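Local coordinates for protein diguanylate cyclase with PAS/PAC sensor (Marinobacter aquaeolei, PDB 3H9W) that probably makes cyclic di-GMP from two GTP through its GGDEF domain, this chain being the N-terminal PAS sensor domain of that enzyme, at residues P6-W11 with A98-M103; G63-A68 with V86-D91; L27-G32 with R71-D76. One frame throughout, in Å; residues are numbered along the deposited sequence.

Interaction 1 of 3, residues P6-W11 with A98-M103; sequences PWKINW and ALIGFM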
loop_
_atom_site.group_PDB
_atom_site.type_symbol
_atom_site.label_atom_id
_atom_site.label_comp_id
_atom_site.label_asym_id
_atom_site.label_seq_id
_atom_site.Cartn_x
_atom_site.Cartn_y
_atom_site.Cartn_z
ATOM N N PRO A 6 6.863 1.921 -2.574
ATOM C CA PRO A 6 6.761 0.650 -1.860
ATOM C C PRO A 6 7.938 0.462 -0.911
ATOM O O PRO A 6 9.039 0.950 -1.174
ATOM C CB PRO A 6 6.758 -0.375 -2.991
ATOM C CG PRO A 6 7.691 0.255 -3.991
ATOM C CD PRO A 6 7.244 1.708 -3.984
ATOM N N TRP A 7 7.696 -0.227 0.198
ATOM C CA TRP A 7 8.753 -0.496 1.165
ATOM C C TRP A 7 8.374 -1.682 2.045
ATOM O O TRP A 7 7.203 -2.066 2.129
ATOM C CB TRP A 7 9.018 0.730 2.045
ATOM C CG TRP A 7 7.823 1.175 2.812
ATOM C CD1 TRP A 7 6.914 2.127 2.443
ATOM C CD2 TRP A 7 7.360 0.636 4.056
ATOM N NE1 TRP A 7 5.908 2.210 3.383
ATOM C CE2 TRP A 7 6.159 1.305 4.382
ATOM C CE3 TRP A 7 7.846 -0.350 4.929
ATOM C CZ2 TRP A 7 5.434 1.016 5.534
ATOM C CZ3 TRP A 7 7.125 -0.637 6.077
ATOM C CH2 TRP A 7 5.928 0.048 6.371
ATOM N N LYS A 8 9.380 -2.250 2.700
ATOM C CA LYS A 8 9.198 -3.381 3.593
ATOM C C LYS A 8 10.262 -3.297 4.670
ATOM O O LYS A 8 11.407 -2.916 4.395
ATOM C CB LYS A 8 9.347 -4.708 2.848
ATOM C CG LYS A 8 9.141 -5.930 3.740
ATOM C CD LYS A 8 9.405 -7.225 2.987
ATOM C CE LYS A 8 9.108 -8.443 3.852
ATOM N NZ LYS A 8 9.351 -9.710 3.113
ATOM N N ILE A 9 9.873 -3.643 5.890
ATOM C CA ILE A 9 10.767 -3.617 7.043
ATOM C C ILE A 9 10.810 -4.976 7.734
ATOM O O ILE A 9 9.769 -5.572 8.015
ATOM C CB ILE A 9 10.302 -2.583 8.096
ATOM C CG1 ILE A 9 10.541 -1.160 7.588
ATOM C CG2 ILE A 9 11.037 -2.816 9.417
ATOM C CD1 ILE A 9 11.974 -0.720 7.662
ATOM N N ASN A 10 12.016 -5.460 8.007
ATOM C CA ASN A 10 12.196 -6.730 8.706
ATOM C C ASN A 10 11.955 -6.394 10.173
ATOM O O ASN A 10 12.702 -5.623 10.764
ATOM C CB ASN A 10 13.626 -7.245 8.495
ATOM C CG ASN A 10 13.907 -8.529 9.254
ATOM O OD1 ASN A 10 13.944 -8.544 10.483
ATOM N ND2 ASN A 10 14.101 -9.616 8.521
ATOM N N TRP A 11 10.902 -6.960 10.749
ATOM C CA TRP A 11 10.539 -6.691 12.131
ATOM C C TRP A 11 11.639 -6.994 13.148
ATOM O O TRP A 11 11.869 -6.212 14.070
ATOM C CB TRP A 11 9.272 -7.468 12.492
ATOM C CG TRP A 11 8.792 -7.231 13.891
ATOM C CD1 TRP A 11 8.783 -8.130 14.922
ATOM C CD2 TRP A 11 8.244 -6.014 14.415
ATOM N NE1 TRP A 11 8.263 -7.547 16.054
ATOM C CE2 TRP A 11 7.927 -6.249 15.771
ATOM C CE3 TRP A 11 7.994 -4.747 13.871
ATOM C CZ2 TRP A 11 7.369 -5.263 16.591
ATOM C CZ3 TRP A 11 7.439 -3.767 14.687
ATOM C CH2 TRP A 11 7.134 -4.031 16.035
ATOM N N ALA A 98 7.141 -8.942 9.690
ATOM C CA ALA A 98 7.559 -7.816 8.883
ATOM C C ALA A 98 6.458 -6.796 8.720
ATOM O O ALA A 98 5.309 -7.031 9.097
ATOM C CB ALA A 98 8.023 -8.299 7.519
ATOM N N LEU A 99 6.834 -5.652 8.161
ATOM C CA LEU A 99 5.912 -4.559 7.891
ATOM C C LEU A 99 6.078 -4.258 6.405
ATOM O O LEU A 99 7.199 -4.119 5.920
ATOM C CB LEU A 99 6.295 -3.331 8.720
ATOM C CG LEU A 99 6.352 -3.509 10.239
ATOM C CD1 LEU A 99 6.869 -2.226 10.886
ATOM C CD2 LEU A 99 4.969 -3.863 10.779
ATOM N N ILE A 100 4.967 -4.169 5.683
ATOM C CA ILE A 100 5.003 -3.899 4.249
ATOM C C ILE A 100 3.980 -2.819 3.928
ATOM O O ILE A 100 2.872 -2.836 4.456
ATOM C CB ILE A 100 4.627 -5.152 3.429
ATOM C CG1 ILE A 100 3.183 -5.553 3.750
ATOM C CG2 ILE A 100 5.552 -6.300 3.777
ATOM C CD1 ILE A 100 2.535 -6.444 2.709
ATOM N N GLY A 101 4.334 -1.891 3.054
ATOM C CA GLY A 101 3.377 -0.859 2.728
ATOM C C GLY A 101 3.834 0.103 1.665
ATOM O O GLY A 101 4.703 -0.211 0.849
ATOM N N PHE A 102 3.242 1.290 1.687
ATOM C CA PHE A 102 3.568 2.326 0.719
ATOM C C PHE A 102 3.614 3.686 1.396
ATOM O O PHE A 102 2.923 3.920 2.383
ATOM C CB PHE A 102 2.483 2.415 -0.363
ATOM C CG PHE A 102 2.417 1.237 -1.290
ATOM C CD1 PHE A 102 3.284 1.132 -2.363
ATOM C CD2 PHE A 102 1.450 0.254 -1.112
ATOM C CE1 PHE A 102 3.188 0.058 -3.260
ATOM C CE2 PHE A 102 1.346 -0.825 -1.999
ATOM C CZ PHE A 102 2.219 -0.913 -3.072
HETATM N N MSE A 103 4.428 4.577 0.844
HETATM C CA MSE A 103 4.502 5.953 1.312
HETATM C C MSE A 103 3.938 6.739 0.141
HETATM O O MSE A 103 4.280 6.477 -1.012
HETATM C CB MSE A 103 5.942 6.379 1.589
HETATM C CG MSE A 103 6.413 6.053 2.985
HETATM SE SE MSE A 103 8.329 6.205 3.119
HETATM C CE MSE A 103 8.591 4.827 4.434
#
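Trp7 and Leu99 face the same side of the antiparallel PAS sheet, where strand 5-10 pairs with strand 96-105. The short strand axes run 4.6 Å apart at 170°. Trp7 and Gly101 bond to each other twice through their backbones, and so do Ile9 and Leu99. In the second pair Ile9 N reaches Leu99 O at 2.7 Å, in the carbonyl plane.

Trp7 buries more surface here than any other residue. Its CG sits between the backbone N and the carbonyl carbon (chi1 59°), which folds the indole back across the neighbouring strand. One face lies over the backbone of Ile100 and Gly101, with Gly101 CA 4.2 Å from the centroid of the five-membered ring. Gly101 has no side chain, and a CB there would press tightly against Trp7 CZ2. The opposite face receives the selenomethionine Met103, whose CE stands 3.9 Å from the same centroid, over the ring. Met103 SE lies obliquely at 5.0 Å from it, a Met-aromatic contact. The indole is thus clamped between a backbone and a methyl group.

Leu99 comes second. Its CB packs against Trp7 CZ3 and Ile9 CB, and its CD1 meets the edge of the Trp11 ring at CE3. Trp11 and Leu99 both also touch Ser60 of helix 46-61, so this face belongs to the domain core.

Pro6, Lys8, Ala98, Ile100 and Phe102 lie on the other face. Ile100 and Phe102 there pack on their own counterparts in the second subunit. Ala98 CB meets CE of the extended Lys8 chain. Nearer the backbone, Lys8 CG rests 3.6 Å from Ile100 CG2.

Interaction 2 of 3, residues G63-A68 with V86-D91; sequences GVDHEA and VHVVRD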
loop_
_atom_site.group_PDB
_atom_site.type_symbol
_atom_site.label_atom_id
_atom_site.label_comp_id
_atom_site.label_asym_id
_atom_site.label_seq_id
_atom_site.Cartn_x
_atom_site.Cartn_y
_atom_site.Cartn_z
ATOM N N GLY A 63 0.130 -6.019 15.971
ATOM C CA GLY A 63 -0.218 -6.649 14.708
ATOM C C GLY A 63 -1.400 -5.999 14.013
ATOM O O GLY A 63 -2.082 -6.628 13.204
ATOM N N VAL A 64 -1.641 -4.728 14.318
ATOM C CA VAL A 64 -2.758 -4.000 13.728
ATOM C C VAL A 64 -2.317 -3.070 12.595
ATOM O O VAL A 64 -1.459 -2.215 12.793
ATOM C CB VAL A 64 -3.481 -3.164 14.806
ATOM C CG1 VAL A 64 -4.609 -2.359 14.181
ATOM C CG2 VAL A 64 -4.023 -4.087 15.897
ATOM N N ASP A 65 -2.899 -3.236 11.410
ATOM C CA ASP A 65 -2.547 -2.375 10.281
ATOM C C ASP A 65 -2.856 -0.951 10.666
ATOM O O ASP A 65 -3.803 -0.695 11.400
ATOM C CB ASP A 65 -3.353 -2.742 9.042
ATOM C CG ASP A 65 -2.893 -4.031 8.424
ATOM O OD1 ASP A 65 -2.119 -4.760 9.084
ATOM O OD2 ASP A 65 -3.306 -4.310 7.286
ATOM N N HIS A 66 -2.060 -0.015 10.169
ATOM C CA HIS A 66 -2.280 1.379 10.511
ATOM C C HIS A 66 -1.743 2.292 9.428
ATOM O O HIS A 66 -1.126 1.838 8.464
ATOM C CB HIS A 66 -1.578 1.690 11.837
ATOM C CG HIS A 66 -0.146 1.254 11.868
ATOM N ND1 HIS A 66 0.225 -0.071 11.968
ATOM C CD2 HIS A 66 1.005 1.958 11.752
ATOM C CE1 HIS A 66 1.542 -0.162 11.910
ATOM N NE2 HIS A 66 2.039 1.055 11.779
ATOM N N GLU A 67 -1.984 3.586 9.597
ATOM C CA GLU A 67 -1.504 4.586 8.654
ATOM C C GLU A 67 -1.329 5.889 9.420
ATOM O O GLU A 67 -2.010 6.117 10.416
ATOM C CB GLU A 67 -2.503 4.783 7.511
ATOM C CG GLU A 67 -3.799 5.448 7.923
ATOM C CD GLU A 67 -4.689 5.767 6.731
ATOM O OE1 GLU A 67 -5.150 4.818 6.070
ATOM O OE2 GLU A 67 -4.919 6.966 6.459
ATOM N N ALA A 68 -0.405 6.727 8.964
ATOM C CA ALA A 68 -0.141 8.007 9.609
ATOM C C ALA A 68 0.238 9.064 8.588
ATOM O O ALA A 68 0.891 8.771 7.584
ATOM C CB ALA A 68 0.990 7.860 10.641
ATOM N N VAL A 86 0.623 1.041 6.449
ATOM C CA VAL A 86 1.293 -0.176 6.874
ATOM C C VAL A 86 0.448 -1.412 7.101
ATOM O O VAL A 86 -0.564 -1.375 7.802
ATOM C CB VAL A 86 2.054 0.072 8.197
ATOM C CG1 VAL A 86 2.908 -1.136 8.537
ATOM C CG2 VAL A 86 2.910 1.330 8.071
ATOM N N HIS A 87 0.892 -2.515 6.509
ATOM C CA HIS A 87 0.241 -3.799 6.693
ATOM C C HIS A 87 1.227 -4.625 7.518
ATOM O O HIS A 87 2.414 -4.666 7.194
ATOM C CB HIS A 87 -0.007 -4.497 5.362
ATOM C CG HIS A 87 -0.489 -5.906 5.518
ATOM N ND1 HIS A 87 0.219 -6.990 5.048
ATOM C CD2 HIS A 87 -1.577 -6.410 6.146
ATOM C CE1 HIS A 87 -0.412 -8.103 5.381
ATOM N NE2 HIS A 87 -1.503 -7.779 6.048
ATOM N N VAL A 88 0.743 -5.266 8.579
ATOM C CA VAL A 88 1.600 -6.083 9.443
ATOM C C VAL A 88 1.506 -7.551 9.044
ATOM O O VAL A 88 0.416 -8.109 8.979
ATOM C CB VAL A 88 1.188 -5.966 10.920
ATOM C CG1 VAL A 88 2.203 -6.681 11.798
ATOM C CG2 VAL A 88 1.067 -4.504 11.318
ATOM N N VAL A 89 2.657 -8.165 8.784
ATOM C CA VAL A 89 2.721 -9.569 8.386
ATOM C C VAL A 89 3.197 -10.447 9.543
ATOM O O VAL A 89 4.176 -10.120 10.215
ATOM C CB VAL A 89 3.695 -9.766 7.209
ATOM C CG1 VAL A 89 3.664 -11.214 6.732
ATOM C CG2 VAL A 89 3.340 -8.815 6.080
ATOM N N ARG A 90 2.501 -11.558 9.768
ATOM C CA ARG A 90 2.851 -12.493 10.835
ATOM C C ARG A 90 3.397 -13.782 10.234
ATOM O O ARG A 90 2.999 -14.174 9.137
ATOM C CB ARG A 90 1.620 -12.807 11.689
ATOM C CG ARG A 90 1.084 -11.610 12.437
ATOM C CD ARG A 90 -0.134 -11.951 13.273
ATOM N NE ARG A 90 -0.530 -10.809 14.087
ATOM C CZ ARG A 90 -1.537 -10.811 14.952
ATOM N NH1 ARG A 90 -2.271 -11.904 15.123
ATOM N NH2 ARG A 90 -1.804 -9.717 15.657
ATOM N N ASP A 91 4.309 -14.435 10.952
ATOM C CA ASP A 91 4.906 -15.680 10.478
ATOM C C ASP A 91 4.027 -16.877 10.820
ATOM O O ASP A 91 2.958 -16.725 11.410
ATOM C CB ASP A 91 6.300 -15.886 11.085
ATOM C CG ASP A 91 6.275 -15.971 12.600
ATOM O OD1 ASP A 91 5.296 -16.511 13.153
ATOM O OD2 ASP A 91 7.245 -15.508 13.237
#
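His66 and Val86 form the tight end of this contact, where strands 66-73 and 79-90 of a beta hairpin pair antiparallel. They bond to each other twice through the backbone. Val86 N to His66 O is the shorter bond, at 2.8 Å. Val86 CB lies over one face of the imidazole, 3.9 Å from the ring centroid. His66 CG is placed between the backbone N and the carbonyl carbon (chi1 51°), and this turns ND1 back to Val64 O. That bond lies nearly in the ring plane and fixes the ring's rotation. Helix 46-61 touches the same imidazole through Cys56, Gln59 and Ser60.

Before His66, toward Gly63, the regular pairing stops, and a side chain takes over. Asp65 OD1 accepts Val88 N at 2.9 Å, with the donor above the carboxylate plane. Asp65 OD2 lies in the plane of the His87 ring, at its CD2 edge.

The far end is looser and more open to solvent. Gly63 closes helix 46-61 in a Schellman motif. Its CA meets Val88 CG1 at 3.8 Å and the edge of the exposed Arg90 guanidinium at NH2. A CB at Gly63 would clash with NH2 where Arg90 now stands.

The carboxylate of Asp65 therefore stands in for a backbone acceptor, and its negative charge would probably stabilise a protonated His87 nearby.

Interaction 3 of 3, residues L27-G32 with R71-D76; sequences LGWPQG and RALHRD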
loop_
_atom_site.group_PDB
_atom_site.type_symbol
_atom_site.label_atom_id
_atom_site.label_comp_id
_atom_site.label_asym_id
_atom_site.label_seq_id
_atom_site.Cartn_x
_atom_site.Cartn_y
_atom_site.Cartn_z
ATOM N N LEU A 27 12.042 12.623 -1.576
ATOM C CA LEU A 27 12.729 13.191 -0.411
ATOM C C LEU A 27 14.211 13.539 -0.574
ATOM O O LEU A 27 14.853 13.997 0.378
ATOM C CB LEU A 27 12.539 12.258 0.789
ATOM C CG LEU A 27 11.072 12.034 1.183
ATOM C CD1 LEU A 27 11.005 11.100 2.385
ATOM C CD2 LEU A 27 10.412 13.367 1.513
ATOM N N GLY A 28 14.753 13.314 -1.768
ATOM C CA GLY A 28 16.139 13.657 -2.036
ATOM C C GLY A 28 17.264 12.779 -1.507
ATOM O O GLY A 28 18.302 12.654 -2.158
ATOM N N TRP A 29 17.094 12.181 -0.335
ATOM C CA TRP A 29 18.157 11.344 0.210
ATOM C C TRP A 29 18.410 10.185 -0.747
ATOM O O TRP A 29 17.485 9.698 -1.390
ATOM C CB TRP A 29 17.759 10.771 1.579
ATOM C CG TRP A 29 17.160 11.759 2.545
ATOM C CD1 TRP A 29 15.838 12.058 2.697
ATOM C CD2 TRP A 29 17.866 12.546 3.518
ATOM N NE1 TRP A 29 15.674 12.978 3.715
ATOM C CE2 TRP A 29 16.903 13.294 4.232
ATOM C CE3 TRP A 29 19.218 12.688 3.856
ATOM C CZ2 TRP A 29 17.247 14.174 5.264
ATOM C CZ3 TRP A 29 19.565 13.563 4.885
ATOM C CH2 TRP A 29 18.579 14.295 5.578
ATOM N N PRO A 30 19.671 9.736 -0.864
ATOM C CA PRO A 30 19.958 8.616 -1.766
ATOM C C PRO A 30 19.092 7.425 -1.361
ATOM O O PRO A 30 18.916 7.161 -0.174
ATOM C CB PRO A 30 21.445 8.347 -1.524
ATOM C CG PRO A 30 21.976 9.698 -1.157
ATOM C CD PRO A 30 20.907 10.237 -0.233
ATOM N N GLN A 31 18.545 6.720 -2.341
ATOM C CA GLN A 31 17.708 5.566 -2.054
ATOM C C GLN A 31 18.420 4.601 -1.111
ATOM O O GLN A 31 17.823 4.080 -0.166
ATOM C CB GLN A 31 17.336 4.851 -3.357
ATOM C CG GLN A 31 16.639 3.510 -3.169
ATOM C CD GLN A 31 16.337 2.824 -4.488
ATOM O OE1 GLN A 31 17.000 3.075 -5.495
ATOM N NE2 GLN A 31 15.340 1.944 -4.488
ATOM N N GLY A 32 19.707 4.379 -1.354
ATOM C CA GLY A 32 20.458 3.456 -0.518
ATOM C C GLY A 32 20.670 3.901 0.920
ATOM O O GLY A 32 21.130 3.110 1.747
ATOM N N ARG A 71 4.875 15.120 8.198
ATOM C CA ARG A 71 5.772 15.907 7.380
ATOM C C ARG A 71 7.127 15.220 7.360
ATOM O O ARG A 71 7.807 15.125 8.388
ATOM C CB ARG A 71 5.890 17.322 7.961
ATOM C CG ARG A 71 4.612 18.141 7.797
ATOM C CD ARG A 71 4.423 19.160 8.909
ATOM N NE ARG A 71 4.096 18.533 10.195
ATOM C CZ ARG A 71 3.845 19.215 11.309
ATOM N NH1 ARG A 71 3.883 20.543 11.297
ATOM N NH2 ARG A 71 3.572 18.577 12.436
ATOM N N ALA A 72 7.503 14.712 6.191
ATOM C CA ALA A 72 8.782 14.038 6.027
ATOM C C ALA A 72 9.821 15.094 5.704
ATOM O O ALA A 72 9.516 16.108 5.075
ATOM C CB ALA A 72 8.703 13.012 4.882
ATOM N N LEU A 73 11.048 14.852 6.134
ATOM C CA LEU A 73 12.140 15.789 5.910
ATOM C C LEU A 73 12.885 15.496 4.617
ATOM O O LEU A 73 13.426 14.405 4.437
ATOM C CB LEU A 73 13.120 15.721 7.087
ATOM C CG LEU A 73 14.350 16.624 7.018
ATOM C CD1 LEU A 73 13.913 18.086 7.010
ATOM C CD2 LEU A 73 15.252 16.342 8.204
ATOM N N HIS A 74 12.905 16.470 3.717
ATOM C CA HIS A 74 13.617 16.334 2.455
ATOM C C HIS A 74 15.083 16.611 2.780
ATOM O O HIS A 74 15.373 17.333 3.738
ATOM C CB HIS A 74 13.088 17.363 1.452
ATOM C CG HIS A 74 13.651 17.214 0.076
ATOM N ND1 HIS A 74 14.959 17.521 -0.231
ATOM C CD2 HIS A 74 13.081 16.791 -1.076
ATOM C CE1 HIS A 74 15.171 17.294 -1.516
ATOM N NE2 HIS A 74 14.048 16.850 -2.051
ATOM N N ARG A 75 16.015 16.049 2.016
ATOM C CA ARG A 75 17.420 16.305 2.324
ATOM C C ARG A 75 17.759 17.792 2.266
ATOM O O ARG A 75 18.621 18.257 3.014
ATOM C CB ARG A 75 18.361 15.520 1.387
ATOM C CG ARG A 75 18.188 15.799 -0.089
ATOM C CD ARG A 75 19.480 15.478 -0.818
ATOM N NE ARG A 75 20.573 16.238 -0.225
ATOM C CZ ARG A 75 20.669 17.562 -0.275
ATOM N NH1 ARG A 75 21.693 18.177 0.305
ATOM N NH2 ARG A 75 19.758 18.272 -0.924
ATOM N N ASP A 76 17.088 18.547 1.397
ATOM C CA ASP A 76 17.388 19.976 1.302
ATOM C C ASP A 76 16.817 20.805 2.453
ATOM O O ASP A 76 16.947 22.029 2.474
ATOM C CB ASP A 76 16.955 20.571 -0.056
ATOM C CG ASP A 76 15.449 20.657 -0.232
ATOM O OD1 ASP A 76 14.709 20.698 0.768
ATOM O OD2 ASP A 76 15.005 20.706 -1.402
#
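Trp29 and Arg75 meet where the loop after helix 22-27 passes the end of strand 66-73. Two hydrogen bonds tie the segments. Trp29 NE1 donates a hydrogen bond to Leu73 O at 2.8 Å, with the oxygen close to the indole plane. Arg75 N donates to Leu27 O at 2.9 Å, at the last residue of the helix.

Ring contacts come next. Arg75 CA sits over the face of the six-membered ring of Trp29, 3.7 Å from its centroid, and Arg75 CB touches CD2. Replacing Trp29 with an alanine would probably leave Leu73 O without this donor and uncover the Arg75 backbone. The His74 ring lies with one face over Leu27 O, which is 3.4 Å above its centre. His74 ND1, in the ring plane, accepts Asp76 N in a nearly straight bond of 174°, which helps fix the rotation of the imidazole over the Leu27-Gly28 peptide.

Apolar and close backbone contacts complete the joint. Leu27 CD2 packs on Ala72 CB at 3.8 Å, and Ile82 of strand 79-90 touches both residues. Gly28 has positive phi, and a CB there would clash with Arg75 CG and His74 CE1. The Arg75 chain runs past the glycine, its CD 3.3 Å from Gly28 O.

The arrangement fastens the helical side of a PAS fold to the turn of a sheet hairpin, between strands 66-73 and 79-90.

In the fold
All three contacts reach the five-stranded antiparallel sheet of the PAS domain, whose strand order is 2-1-5-4-3. Interaction 1 joins the first strand to the last and closes a long loop of chain. Interactions 2 and 3 are nested inside that loop and cross each other in sequence. Interactions 1 and 2 have centres about 9 Å apart and touch through the neighbouring strands 96-105 and 79-90. Both also meet the second subunit. Interaction 3 uses strand 66-73 as interaction 2 does, but their centres are about 24 Å apart, on opposite sides of the chain's centre. The sheet therefore carries the dimer contacts near interactions 1 and 2, while interaction 3 touches no other chain of the assembly.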